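Local coordinates for protein FACT complex subunit SPT16 (Ashbya gossypii, PDB 6A8M) that probably reorganises nucleosomes as a subunit of the FACT histone chaperone, which serves transcription elongation, DNA replication and DNA repair, at residues Leu33-Gly38 with Val164-Gly169; Asn331-Gly336 with Lys340-Gly345; Val74-Ala79 with Leu115-Asp120. One frame throughout, in Å; residues are numbered along the deposited sequence.

Contacts 1 and 3 belong to the N-terminal lobe and contact 2 to the region of the peptidase M24 family, both in the N-terminal part of SPT16. Along the chain, contact 3 is nested inside the loop closed by contact 1, and contact 2 follows both. Contacts 1 and 3 share one six-stranded mixed sheet, with centres about 17 Å apart; contact 1 packs on the face covered by helix 48-57, contact 3 on the other, where helices 113-128 and 143-158 lie. Contact 2 joins helices 312-332 and 339-353, its centre about 30 Å from contact 1 and 46 Å from contact 3. The three are separate packing sites; even contacts 1 and 3 stay about 6 Å apart at their nearest atoms.

Contact 1 (Leu33-Gly38 with Val164-Gly169); sequences LVFILG and VDVSLG
Leu33 and Val166 bring the backbones to 8.8 Å between their CA atoms, the closest CA approach here and too wide for strand pairing: strand 131-134 lies between strands 32-37 and 162-165 in the mixed sheet of the N-terminal lobe. The segment Val164-Gly169 leaves this sheet at its edge and turns into helix 167-174, and Val166, the N-cap residue, sits at the turn. Its side chain heads back toward the sheet and carries the whole contact by splitting its two methyls. CG1, anti to the carbonyl carbon (chi1 -63°), lies 4.2 Å from Leu33 CD2. CG2 goes instead to the aromatic neighbour, where it meets the ring of Phe35 at the edge, near the ring plane, 4.1 Å from both Phe35 CE1 and Phe35 CZ. With those equal distances, the methyl faces the middle of one ring bond and does not lie over the face. Thr49 and Leu52 of helix 48-57 also touch Phe35, while Phe23 and Val68 touch Leu33, so Val166 extends an apolar layer on this side of the sheet. Beside it Asp165, whose OD1 bonds to Thr136 OG1, forms an Asx turn: Ser167 N donates to Asp165 OD2 over 2.9 Å at 156°, reaching that oxygen from above the carboxylate plane, 53° out of it.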
ATOM      1  N   LEU A  33      -4.668  21.656  -8.896  1.00 18.12           N
ATOM      2  CA  LEU A  33      -3.725  20.702  -8.327  1.00 17.79           C
ATOM      3  C   LEU A  33      -2.452  20.745  -9.153  1.00 16.21           C
ATOM      4  O   LEU A  33      -2.523  20.867 -10.378  1.00 15.07           O
ATOM      5  CB  LEU A  33      -4.278  19.280  -8.351  1.00 16.13           C
ATOM      6  CG  LEU A  33      -5.643  19.034  -7.711  1.00 16.88           C
ATOM      7  CD1 LEU A  33      -6.020  17.582  -7.821  1.00 15.18           C
ATOM      8  CD2 LEU A  33      -5.599  19.490  -6.240  1.00 19.86           C
ATOM      9  N   VAL A  34      -1.291  20.636  -8.499  1.00 15.61           N
ATOM     10  CA  VAL A  34      -0.021  20.470  -9.205  1.00 15.94           C
ATOM     11  C   VAL A  34       0.785  19.343  -8.558  1.00 15.68           C
ATOM     12  O   VAL A  34       1.059  19.387  -7.353  1.00 16.42           O
ATOM     13  CB  VAL A  34       0.814  21.763  -9.224  1.00 17.19           C
ATOM     14  CG1 VAL A  34       2.078  21.530 -10.037  1.00 15.30           C
ATOM     15  CG2 VAL A  34       0.000  22.953  -9.806  1.00 16.41           C
ATOM     16  N   PHE A  35       1.193  18.361  -9.369  1.00 14.23           N
ATOM     17  CA  PHE A  35       2.016  17.237  -8.930  1.00 13.68           C
ATOM     18  C   PHE A  35       3.262  17.177  -9.802  1.00 14.22           C
ATOM     19  O   PHE A  35       3.154  17.197 -11.033  1.00 16.11           O
ATOM     20  CB  PHE A  35       1.247  15.913  -9.027  1.00 12.47           C
ATOM     21  CG  PHE A  35      -0.042  15.921  -8.254  1.00 13.61           C
ATOM     22  CD1 PHE A  35      -0.026  15.675  -6.899  1.00 14.84           C
ATOM     23  CD2 PHE A  35      -1.242  16.193  -8.876  1.00 12.91           C
ATOM     24  CE1 PHE A  35      -1.198  15.690  -6.161  1.00 16.76           C
ATOM     25  CE2 PHE A  35      -2.432  16.215  -8.144  1.00 14.77           C
ATOM     26  CZ  PHE A  35      -2.404  15.964  -6.784  1.00 16.79           C
ATOM     27  N   ILE A  36       4.434  17.080  -9.172  1.00 15.61           N
ATOM     28  CA  ILE A  36       5.701  17.143  -9.896  1.00 15.20           C
ATOM     29  C   ILE A  36       6.516  15.920  -9.527  1.00 15.58           C
ATOM     30  O   ILE A  36       6.884  15.748  -8.359  1.00 17.78           O
ATOM     31  CB  ILE A  36       6.497  18.426  -9.593  1.00 18.31           C
ATOM     32  CG1 ILE A  36       5.573  19.646  -9.526  1.00 18.76           C
ATOM     33  CG2 ILE A  36       7.588  18.623 -10.644  1.00 19.96           C
ATOM     34  CD1 ILE A  36       5.023  19.913  -8.139  1.00 18.06           C
ATOM     35  N   LEU A  37       6.830  15.095 -10.517  1.00 15.08           N
ATOM     36  CA  LEU A  37       7.638  13.908 -10.294  1.00 15.62           C
ATOM     37  C   LEU A  37       9.022  14.194 -10.860  1.00 16.03           C
ATOM     38  O   LEU A  37       9.155  14.519 -12.042  1.00 16.67           O
ATOM     39  CB  LEU A  37       7.004  12.682 -10.956  1.00 17.13           C
ATOM     40  CG  LEU A  37       7.201  11.388 -10.145  1.00 20.08           C
ATOM     41  CD1 LEU A  37       6.180  10.368 -10.539  1.00 21.96           C
ATOM     42  CD2 LEU A  37       8.634  10.835 -10.281  1.00 22.18           C
ATOM     43  N   GLY A  38      10.047  14.101 -10.018  1.00 17.38           N
ATOM     44  CA  GLY A  38      11.387  14.297 -10.527  1.00 19.21           C
ATOM     45  C   GLY A  38      12.007  12.986 -10.967  1.00 19.26           C
ATOM     46  O   GLY A  38      11.378  12.211 -11.689  1.00 18.26           O
ATOM     47  N   VAL A 164      -1.878  23.597  -0.390  1.00 24.14           N
ATOM     48  CA  VAL A 164      -2.848  22.871   0.415  1.00 22.54           C
ATOM     49  C   VAL A 164      -2.541  21.392   0.263  1.00 21.66           C
ATOM     50  O   VAL A 164      -2.585  20.870  -0.851  1.00 20.19           O
ATOM     51  CB  VAL A 164      -4.287  23.179  -0.025  1.00 25.14           C
ATOM     52  CG1 VAL A 164      -5.251  22.229   0.635  1.00 28.44           C
ATOM     53  CG2 VAL A 164      -4.646  24.652   0.290  1.00 28.68           C
ATOM     54  N   ASP A 165      -2.229  20.712   1.365  1.00 20.50           N
ATOM     55  CA  ASP A 165      -1.944  19.288   1.231  1.00 20.15           C
ATOM     56  C   ASP A 165      -3.216  18.519   0.892  1.00 19.43           C
ATOM     57  O   ASP A 165      -4.286  18.788   1.443  1.00 21.00           O
ATOM     58  CB  ASP A 165      -1.341  18.702   2.494  1.00 21.81           C
ATOM     59  CG  ASP A 165      -0.855  17.293   2.267  1.00 23.61           C
ATOM     60  OD1 ASP A 165       0.253  17.133   1.703  1.00 27.20           O
ATOM     61  OD2 ASP A 165      -1.604  16.356   2.602  1.00 23.52           O
ATOM     62  N   VAL A 166      -3.099  17.550  -0.017  1.00 17.78           N
ATOM     63  CA  VAL A 166      -4.299  16.858  -0.471  1.00 18.40           C
ATOM     64  C   VAL A 166      -4.245  15.367  -0.128  1.00 16.67           C
ATOM     65  O   VAL A 166      -4.921  14.559  -0.763  1.00 16.08           O
ATOM     66  CB  VAL A 166      -4.522  17.076  -1.986  1.00 19.96           C
ATOM     67  CG1 VAL A 166      -4.757  18.540  -2.287  1.00 23.43           C
ATOM     68  CG2 VAL A 166      -3.321  16.555  -2.798  1.00 19.78           C
ATOM     69  N   SER A 167      -3.487  14.990   0.912  1.00 16.31           N
ATOM     70  CA  SER A 167      -3.373  13.566   1.246  1.00 18.46           C
ATOM     71  C   SER A 167      -4.729  12.948   1.568  1.00 16.49           C
ATOM     72  O   SER A 167      -5.041  11.849   1.102  1.00 16.49           O
ATOM     73  CB  SER A 167      -2.418  13.357   2.419  1.00 20.83           C
ATOM     74  OG  SER A 167      -1.076  13.443   1.981  1.00 22.44           O
ATOM     75  N   LEU A 168      -5.536  13.611   2.405  1.00 17.40           N
ATOM     76  CA  LEU A 168      -6.813  13.002   2.768  1.00 17.91           C
ATOM     77  C   LEU A 168      -7.705  12.872   1.549  1.00 15.76           C
ATOM     78  O   LEU A 168      -8.376  11.847   1.363  1.00 16.40           O
ATOM     79  CB  LEU A 168      -7.514  13.824   3.857  1.00 18.75           C
ATOM     80  CG  LEU A 168      -8.945  13.404   4.234  1.00 21.34           C
ATOM     81  CD1 LEU A 168      -8.985  11.988   4.814  1.00 21.24           C
ATOM     82  CD2 LEU A 168      -9.567  14.382   5.236  1.00 22.93           C
ATOM     83  N   GLY A 169      -7.717  13.901   0.701  1.00 15.99           N
ATOM     84  CA  GLY A 169      -8.551  13.856  -0.488  1.00 18.17           C
ATOM     85  C   GLY A 169      -8.148  12.741  -1.436  1.00 16.38           C
ATOM     86  O   GLY A 169      -8.999  12.016  -1.953  1.00 17.51           O
TER

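Contact 2 (Asn331-Gly336 with Lys340-Gly345); sequences NLLRVG and KQIYDG
Leu332 and Ile342 have nearly the same first torsion: CG of Leu332 is anti to its carbonyl carbon (chi1 -61°), as is CG1 of Ile342 (chi1 -63°). The CB of Leu332 already points at the other segment, and its torsion carries CD1 onto the helix backbone; in Ile342 a nearly extended chi2 (161°) takes CD1 on to Leu333. The CA atoms of Leu332 and Ile342 are 5.5 Å apart, an approach close enough to bring backbone into the packing. Leu332 CD1 rests 3.6 Å from both Ile342 O and Gly345 C, touching main chain more than side chain. That place is available because Gly345 has only hydrogens where a CB would point at the leucine. In return Ile342 CG1 lies 3.7 Å from Leu332 O. In the buried part, Leu333 CD2 meets Ile342 CD1 at 4.0 Å; Leu333 is the centre of an inverse gamma turn, by which the chain breaks from its helix. At the solvent-facing end a water donates to Gly336 O (2.7 Å) and to Gln341 OE1 (3.1 Å), and the same OE1 accepts from Thr338 N, just before the second helix. The contact thus closes a short connection between two consecutive helices, 312-332 and 339-353, of the M24-family region. Around it, Ile342 packs on Ile328 of the first helix and Val365 of strand 364-368, and Leu333 reaches Val421 and Leu423 of strand 412-424.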
ATOM      1  N   ASN A 331     -17.496  -9.846  11.335  1.00 20.35           N
ATOM      2  CA  ASN A 331     -18.511  -9.118  12.072  1.00 20.94           C
ATOM      3  C   ASN A 331     -18.341  -7.606  12.034  1.00 22.10           C
ATOM      4  O   ASN A 331     -19.326  -6.899  11.848  1.00 26.34           O
ATOM      5  CB  ASN A 331     -18.540  -9.588  13.524  1.00 24.84           C
ATOM      6  CG  ASN A 331     -19.778  -9.141  14.237  1.00 31.76           C
ATOM      7  OD1 ASN A 331     -20.872  -9.176  13.669  1.00 32.27           O
ATOM      8  ND2 ASN A 331     -19.625  -8.691  15.475  1.00 35.54           N
ATOM      9  N   LEU A 332     -17.127  -7.081  12.204  1.00 20.10           N
ATOM     10  CA  LEU A 332     -16.965  -5.634  12.357  1.00 17.67           C
ATOM     11  C   LEU A 332     -16.690  -4.909  11.048  1.00 19.21           C
ATOM     12  O   LEU A 332     -16.966  -3.709  10.944  1.00 20.57           O
ATOM     13  CB  LEU A 332     -15.831  -5.346  13.345  1.00 16.20           C
ATOM     14  CG  LEU A 332     -16.084  -5.901  14.742  1.00 17.62           C
ATOM     15  CD1 LEU A 332     -14.835  -5.819  15.591  1.00 17.89           C
ATOM     16  CD2 LEU A 332     -17.232  -5.146  15.402  1.00 17.08           C
ATOM     17  N   LEU A 333     -16.129  -5.591  10.055  1.00 20.21           N
ATOM     18  CA  LEU A 333     -15.789  -4.965   8.780  1.00 22.69           C
ATOM     19  C   LEU A 333     -17.059  -4.799   7.953  1.00 24.62           C
ATOM     20  O   LEU A 333     -17.431  -5.666   7.169  1.00 29.83           O
ATOM     21  CB  LEU A 333     -14.763  -5.811   8.050  1.00 24.91           C
ATOM     22  CG  LEU A 333     -13.354  -5.313   7.828  1.00 26.84           C
ATOM     23  CD1 LEU A 333     -12.705  -6.178   6.775  1.00 23.26           C
ATOM     24  CD2 LEU A 333     -13.331  -3.820   7.452  1.00 28.01           C
ATOM     25  N   ARG A 334     -17.745  -3.670   8.128  1.00 24.64           N
ATOM     26  CA  ARG A 334     -19.046  -3.450   7.523  1.00 24.57           C
ATOM     27  C   ARG A 334     -19.075  -2.110   6.803  1.00 24.54           C
ATOM     28  O   ARG A 334     -18.455  -1.142   7.244  1.00 21.49           O
ATOM     29  CB  ARG A 334     -20.145  -3.494   8.585  1.00 26.68           C
ATOM     30  CG  ARG A 334     -20.113  -4.765   9.405  1.00 26.19           C
ATOM     31  N   VAL A 335     -19.832  -2.056   5.700  1.00 23.91           N
ATOM     32  CA  VAL A 335     -19.960  -0.817   4.940  1.00 21.80           C
ATOM     33  C   VAL A 335     -20.544   0.264   5.831  1.00 22.21           C
ATOM     34  O   VAL A 335     -21.566   0.066   6.498  1.00 23.96           O
ATOM     35  CB  VAL A 335     -20.830  -1.038   3.690  1.00 20.67           C
ATOM     36  CG1 VAL A 335     -21.092   0.281   2.983  1.00 19.68           C
ATOM     37  CG2 VAL A 335     -20.176  -2.032   2.759  1.00 19.46           C
ATOM     38  N   GLY A 336     -19.901   1.423   5.843  1.00 21.82           N
ATOM     39  CA  GLY A 336     -20.298   2.503   6.717  1.00 23.92           C
ATOM     40  C   GLY A 336     -19.559   2.544   8.041  1.00 23.32           C
ATOM     41  O   GLY A 336     -19.603   3.573   8.727  1.00 22.64           O
ATOM     42  N   LYS A 340     -12.681   3.623  14.043  1.00 15.42           N
ATOM     43  CA  LYS A 340     -12.872   3.591  15.487  1.00 16.07           C
ATOM     44  C   LYS A 340     -13.838   2.489  15.903  1.00 16.44           C
ATOM     45  O   LYS A 340     -13.585   1.777  16.877  1.00 17.05           O
ATOM     46  CB  LYS A 340     -13.379   4.942  15.969  1.00 19.80           C
ATOM     47  CG  LYS A 340     -13.630   5.006  17.476  1.00 18.21           C
ATOM     48  CD  LYS A 340     -14.052   6.399  17.870  1.00 19.39           C
ATOM     49  CE  LYS A 340     -14.477   6.458  19.327  1.00 20.34           C
ATOM     50  NZ  LYS A 340     -14.976   7.816  19.709  1.00 25.65           N
ATOM     51  N   GLN A 341     -14.955   2.335  15.184  1.00 19.01           N
ATOM     52  CA  GLN A 341     -15.891   1.267  15.525  1.00 17.26           C
ATOM     53  C   GLN A 341     -15.241  -0.101  15.365  1.00 16.43           C
ATOM     54  O   GLN A 341     -15.455  -1.005  16.185  1.00 19.01           O
ATOM     55  CB  GLN A 341     -17.141   1.372  14.648  1.00 17.84           C
ATOM     56  CG  GLN A 341     -18.041   2.519  15.030  1.00 18.97           C
ATOM     57  CD  GLN A 341     -19.104   2.824  13.993  1.00 22.33           C
ATOM     58  OE1 GLN A 341     -18.957   2.508  12.815  1.00 21.29           O
ATOM     59  NE2 GLN A 341     -20.183   3.453  14.434  1.00 26.64           N
ATOM     60  N   ILE A 342     -14.434  -0.273  14.315  1.00 15.52           N
ATOM     61  CA  ILE A 342     -13.767  -1.550  14.100  1.00 14.82           C
ATOM     62  C   ILE A 342     -12.744  -1.809  15.200  1.00 15.57           C
ATOM     63  O   ILE A 342     -12.754  -2.860  15.849  1.00 16.41           O
ATOM     64  CB  ILE A 342     -13.108  -1.568  12.711  1.00 14.92           C
ATOM     65  CG1 ILE A 342     -14.161  -1.453  11.615  1.00 16.34           C
ATOM     66  CG2 ILE A 342     -12.298  -2.827  12.522  1.00 15.55           C
ATOM     67  CD1 ILE A 342     -13.587  -1.009  10.282  1.00 16.49           C
ATOM     68  N   TYR A 343     -11.846  -0.849  15.434  1.00 14.31           N
ATOM     69  CA  TYR A 343     -10.839  -1.047  16.473  1.00 14.12           C
ATOM     70  C   TYR A 343     -11.498  -1.244  17.840  1.00 15.30           C
ATOM     71  O   TYR A 343     -11.118  -2.149  18.592  1.00 14.84           O
ATOM     72  CB  TYR A 343      -9.847   0.129  16.514  1.00 14.53           C
ATOM     73  CG  TYR A 343      -8.770  -0.139  17.524  1.00 13.80           C
ATOM     74  CD1 TYR A 343      -7.746  -1.032  17.242  1.00 13.61           C
ATOM     75  CD2 TYR A 343      -8.828   0.439  18.789  1.00 16.12           C
ATOM     76  CE1 TYR A 343      -6.787  -1.332  18.171  1.00 13.03           C
ATOM     77  CE2 TYR A 343      -7.869   0.152  19.739  1.00 15.65           C
ATOM     78  CZ  TYR A 343      -6.854  -0.740  19.415  1.00 13.70           C
ATOM     79  OH  TYR A 343      -5.902  -1.037  20.346  1.00 14.94           O
ATOM     80  N   ASP A 344     -12.483  -0.401  18.189  1.00 16.32           N
ATOM     81  CA  ASP A 344     -13.131  -0.550  19.497  1.00 16.68           C
ATOM     82  C   ASP A 344     -13.844  -1.897  19.626  1.00 17.75           C
ATOM     83  O   ASP A 344     -13.885  -2.472  20.719  1.00 17.22           O
ATOM     84  CB  ASP A 344     -14.111   0.597  19.749  1.00 17.69           C
ATOM     85  CG  ASP A 344     -13.415   1.908  20.069  1.00 19.26           C
ATOM     86  OD1 ASP A 344     -12.181   1.881  20.222  1.00 19.52           O
ATOM     87  OD2 ASP A 344     -14.112   2.951  20.197  1.00 18.68           O
ATOM     88  N   GLY A 345     -14.416  -2.411  18.533  1.00 17.53           N
ATOM     89  CA  GLY A 345     -15.018  -3.743  18.589  1.00 18.03           C
ATOM     90  C   GLY A 345     -14.004  -4.834  18.903  1.00 16.72           C
ATOM     91  O   GLY A 345     -14.316  -5.804  19.598  1.00 16.96           O
TER
HETATM   92  O   HOH W   1     -20.488   4.548  11.113  1.00 35.44           O

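Contact 3 (Val74-Ala79 with Leu115-Asp120); sequences VVITSA and LKLFED
Helix-on-sheet packing in the alpha/beta N-terminal lobe brings Ile76, on strand 72-77, against Leu117 and Phe118 of helix 113-128. The nearest CA atoms, those of Ile76 and Leu117, are 7.9 Å apart, and the interval is taken up by Ile76 together with Leu117 and the Phe118 edge. Ile76 points at the helix and uses both of its branches. CG2, the branch anti to the backbone N, touches Leu117 CD1 at 3.9 Å, the two side chains lying alongside one another and pointing opposite ways. The longer branch extends fully (chi2 175°), which carries CD1 to a place beside both helix residues, 4.1 Å from Leu117 CB and 3.9 Å from Phe118 CD1. Phe118 CE1 is almost as near to that methyl, at 4.0 Å, and the approach is at the ring edge, close to its plane. Phe144 and Trp148 of helix 143-158 both stand edge-to-face with Phe118, and Ile76 also touches Phe144, which ties this helix to the same interface. On helix 113-128 itself, Lys116 NZ forms a salt bridge with Asp120 OD1 at 2.7 Å, using the syn lone pair of Asp120 OD1. Between the segments the touching atoms are all carbon: the contact is purely apolar, so burial probably drives it, and its geometry is set by van der Waals packing with no directional bond between the segments.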
ATOM      1  N   VAL A  74      -2.874  19.805 -17.585  1.00 15.23           N
ATOM      2  CA  VAL A  74      -1.617  20.042 -18.284  1.00 15.35           C
ATOM      3  C   VAL A  74      -0.646  18.967 -17.838  1.00 15.55           C
ATOM      4  O   VAL A  74      -0.475  18.743 -16.634  1.00 15.53           O
ATOM      5  CB  VAL A  74      -1.053  21.446 -17.990  1.00 16.66           C
ATOM      6  CG1 VAL A  74       0.313  21.610 -18.667  1.00 16.08           C
ATOM      7  CG2 VAL A  74      -2.014  22.517 -18.466  1.00 18.32           C
ATOM      8  N   VAL A  75      -0.029  18.289 -18.803  1.00 15.68           N
ATOM      9  CA  VAL A  75       1.055  17.346 -18.553  1.00 15.73           C
ATOM     10  C   VAL A  75       2.297  17.899 -19.236  1.00 16.45           C
ATOM     11  O   VAL A  75       2.278  18.138 -20.448  1.00 18.85           O
ATOM     12  CB  VAL A  75       0.721  15.945 -19.091  1.00 17.16           C
ATOM     13  CG1 VAL A  75       1.835  14.975 -18.787  1.00 17.71           C
ATOM     14  CG2 VAL A  75      -0.605  15.467 -18.517  1.00 16.66           C
ATOM     15  N   ILE A  76       3.365  18.106 -18.467  1.00 15.00           N
ATOM     16  CA  ILE A  76       4.665  18.498 -19.009  1.00 16.65           C
ATOM     17  C   ILE A  76       5.543  17.265 -18.934  1.00 16.32           C
ATOM     18  O   ILE A  76       5.803  16.750 -17.839  1.00 16.11           O
ATOM     19  CB  ILE A  76       5.296  19.660 -18.227  1.00 16.39           C
ATOM     20  CG1 ILE A  76       4.366  20.873 -18.189  1.00 18.00           C
ATOM     21  CG2 ILE A  76       6.701  20.012 -18.804  1.00 17.87           C
ATOM     22  CD1 ILE A  76       4.889  22.019 -17.330  1.00 19.09           C
ATOM     23  N   THR A  77       5.977  16.766 -20.084  1.00 17.23           N
ATOM     24  CA  THR A  77       6.749  15.530 -20.098  1.00 18.31           C
ATOM     25  C   THR A  77       7.518  15.453 -21.413  1.00 18.47           C
ATOM     26  O   THR A  77       7.300  16.244 -22.332  1.00 19.22           O
ATOM     27  CB  THR A  77       5.849  14.306 -19.892  1.00 19.05           C
ATOM     28  OG1 THR A  77       6.651  13.184 -19.504  1.00 21.85           O
ATOM     29  CG2 THR A  77       5.063  13.965 -21.173  1.00 17.59           C
ATOM     30  N   SER A  78       8.416  14.480 -21.492  1.00 18.94           N
ATOM     31  CA  SER A  78       9.341  14.415 -22.614  1.00 20.09           C
ATOM     32  C   SER A  78       8.633  13.957 -23.886  1.00 22.17           C
ATOM     33  O   SER A  78       7.532  13.406 -23.859  1.00 20.29           O
ATOM     34  CB  SER A  78      10.479  13.449 -22.299  1.00 22.81           C
ATOM     35  OG  SER A  78       9.963  12.133 -22.202  1.00 22.84           O
ATOM     36  N   ALA A  79       9.309  14.167 -25.021  1.00 23.67           N
ATOM     37  CA  ALA A  79       8.730  13.760 -26.294  1.00 25.24           C
ATOM     38  C   ALA A  79       8.495  12.253 -26.336  1.00 24.73           C
ATOM     39  O   ALA A  79       7.502  11.788 -26.908  1.00 25.42           O
ATOM     40  CB  ALA A  79       9.639  14.203 -27.442  1.00 25.93           C
ATOM     41  N   LEU A 115      11.645  26.017 -17.998  1.00 21.20           N
ATOM     42  CA  LEU A 115      11.397  27.169 -17.131  1.00 21.41           C
ATOM     43  C   LEU A 115      10.204  27.990 -17.624  1.00 21.67           C
ATOM     44  O   LEU A 115       9.325  28.375 -16.836  1.00 21.40           O
ATOM     45  CB  LEU A 115      12.646  28.043 -17.059  1.00 22.55           C
ATOM     46  CG  LEU A 115      12.503  29.346 -16.283  1.00 23.34           C
ATOM     47  CD1 LEU A 115      12.319  29.075 -14.791  1.00 26.82           C
ATOM     48  CD2 LEU A 115      13.717  30.255 -16.526  1.00 25.59           C
ATOM     49  N   LYS A 116      10.145  28.239 -18.929  1.00 21.84           N
ATOM     50  CA  LYS A 116       9.052  29.028 -19.478  1.00 22.05           C
ATOM     51  C   LYS A 116       7.736  28.281 -19.344  1.00 22.55           C
ATOM     52  O   LYS A 116       6.706  28.890 -19.030  1.00 21.21           O
ATOM     53  CB  LYS A 116       9.331  29.371 -20.938  1.00 22.61           C
ATOM     54  CG  LYS A 116       8.294  30.301 -21.593  1.00 23.01           C
ATOM     55  CD  LYS A 116       8.173  31.628 -20.860  1.00 25.26           C
ATOM     56  CE  LYS A 116       7.313  32.633 -21.627  1.00 27.13           C
ATOM     57  NZ  LYS A 116       6.021  32.065 -22.088  1.00 28.27           N
ATOM     58  N   LEU A 117       7.755  26.963 -19.574  1.00 20.30           N
ATOM     59  CA  LEU A 117       6.554  26.161 -19.366  1.00 19.45           C
ATOM     60  C   LEU A 117       6.082  26.271 -17.920  1.00 19.20           C
ATOM     61  O   LEU A 117       4.888  26.455 -17.656  1.00 19.04           O
ATOM     62  CB  LEU A 117       6.809  24.692 -19.744  1.00 18.73           C
ATOM     63  CG  LEU A 117       7.076  24.378 -21.223  1.00 21.26           C
ATOM     64  CD1 LEU A 117       7.227  22.873 -21.460  1.00 21.38           C
ATOM     65  CD2 LEU A 117       5.974  24.948 -22.101  1.00 20.59           C
ATOM     66  N   PHE A 118       7.014  26.179 -16.961  1.00 19.25           N
ATOM     67  CA  PHE A 118       6.641  26.314 -15.556  1.00 19.12           C
ATOM     68  C   PHE A 118       6.044  27.686 -15.279  1.00 21.67           C
ATOM     69  O   PHE A 118       5.074  27.809 -14.526  1.00 21.28           O
ATOM     70  CB  PHE A 118       7.859  26.097 -14.647  1.00 19.23           C
ATOM     71  CG  PHE A 118       8.452  24.719 -14.723  1.00 19.64           C
ATOM     72  CD1 PHE A 118       7.677  23.623 -15.081  1.00 17.69           C
ATOM     73  CD2 PHE A 118       9.794  24.520 -14.418  1.00 21.63           C
ATOM     74  CE1 PHE A 118       8.210  22.357 -15.138  1.00 21.62           C
ATOM     75  CE2 PHE A 118      10.347  23.237 -14.470  1.00 22.29           C
ATOM     76  CZ  PHE A 118       9.554  22.157 -14.828  1.00 20.83           C
ATOM     77  N   GLU A 119       6.625  28.732 -15.876  1.00 20.80           N
ATOM     78  CA  GLU A 119       6.086  30.078 -15.707  1.00 21.66           C
ATOM     79  C   GLU A 119       4.692  30.182 -16.318  1.00 21.50           C
ATOM     80  O   GLU A 119       3.775  30.732 -15.693  1.00 24.67           O
ATOM     81  CB  GLU A 119       7.040  31.113 -16.317  1.00 22.72           C
ATOM     82  CG  GLU A 119       8.318  31.270 -15.501  1.00 23.18           C
ATOM     83  CD  GLU A 119       9.453  31.950 -16.256  1.00 26.29           C
ATOM     84  OE1 GLU A 119       9.326  32.186 -17.477  1.00 25.43           O
ATOM     85  OE2 GLU A 119      10.482  32.253 -15.612  1.00 27.91           O
ATOM     86  N   ASP A 120       4.522  29.662 -17.543  1.00 21.18           N
ATOM     87  CA  ASP A 120       3.196  29.556 -18.165  1.00 20.95           C
ATOM     88  C   ASP A 120       2.207  28.851 -17.246  1.00 22.00           C
ATOM     89  O   ASP A 120       1.066  29.298 -17.075  1.00 24.67           O
ATOM     90  CB  ASP A 120       3.272  28.774 -19.475  1.00 20.63           C
ATOM     91  CG  ASP A 120       4.053  29.476 -20.547  1.00 21.73           C
ATOM     92  OD1 ASP A 120       4.421  30.656 -20.353  1.00 24.00           O
ATOM     93  OD2 ASP A 120       4.295  28.816 -21.588  1.00 22.35           O
TER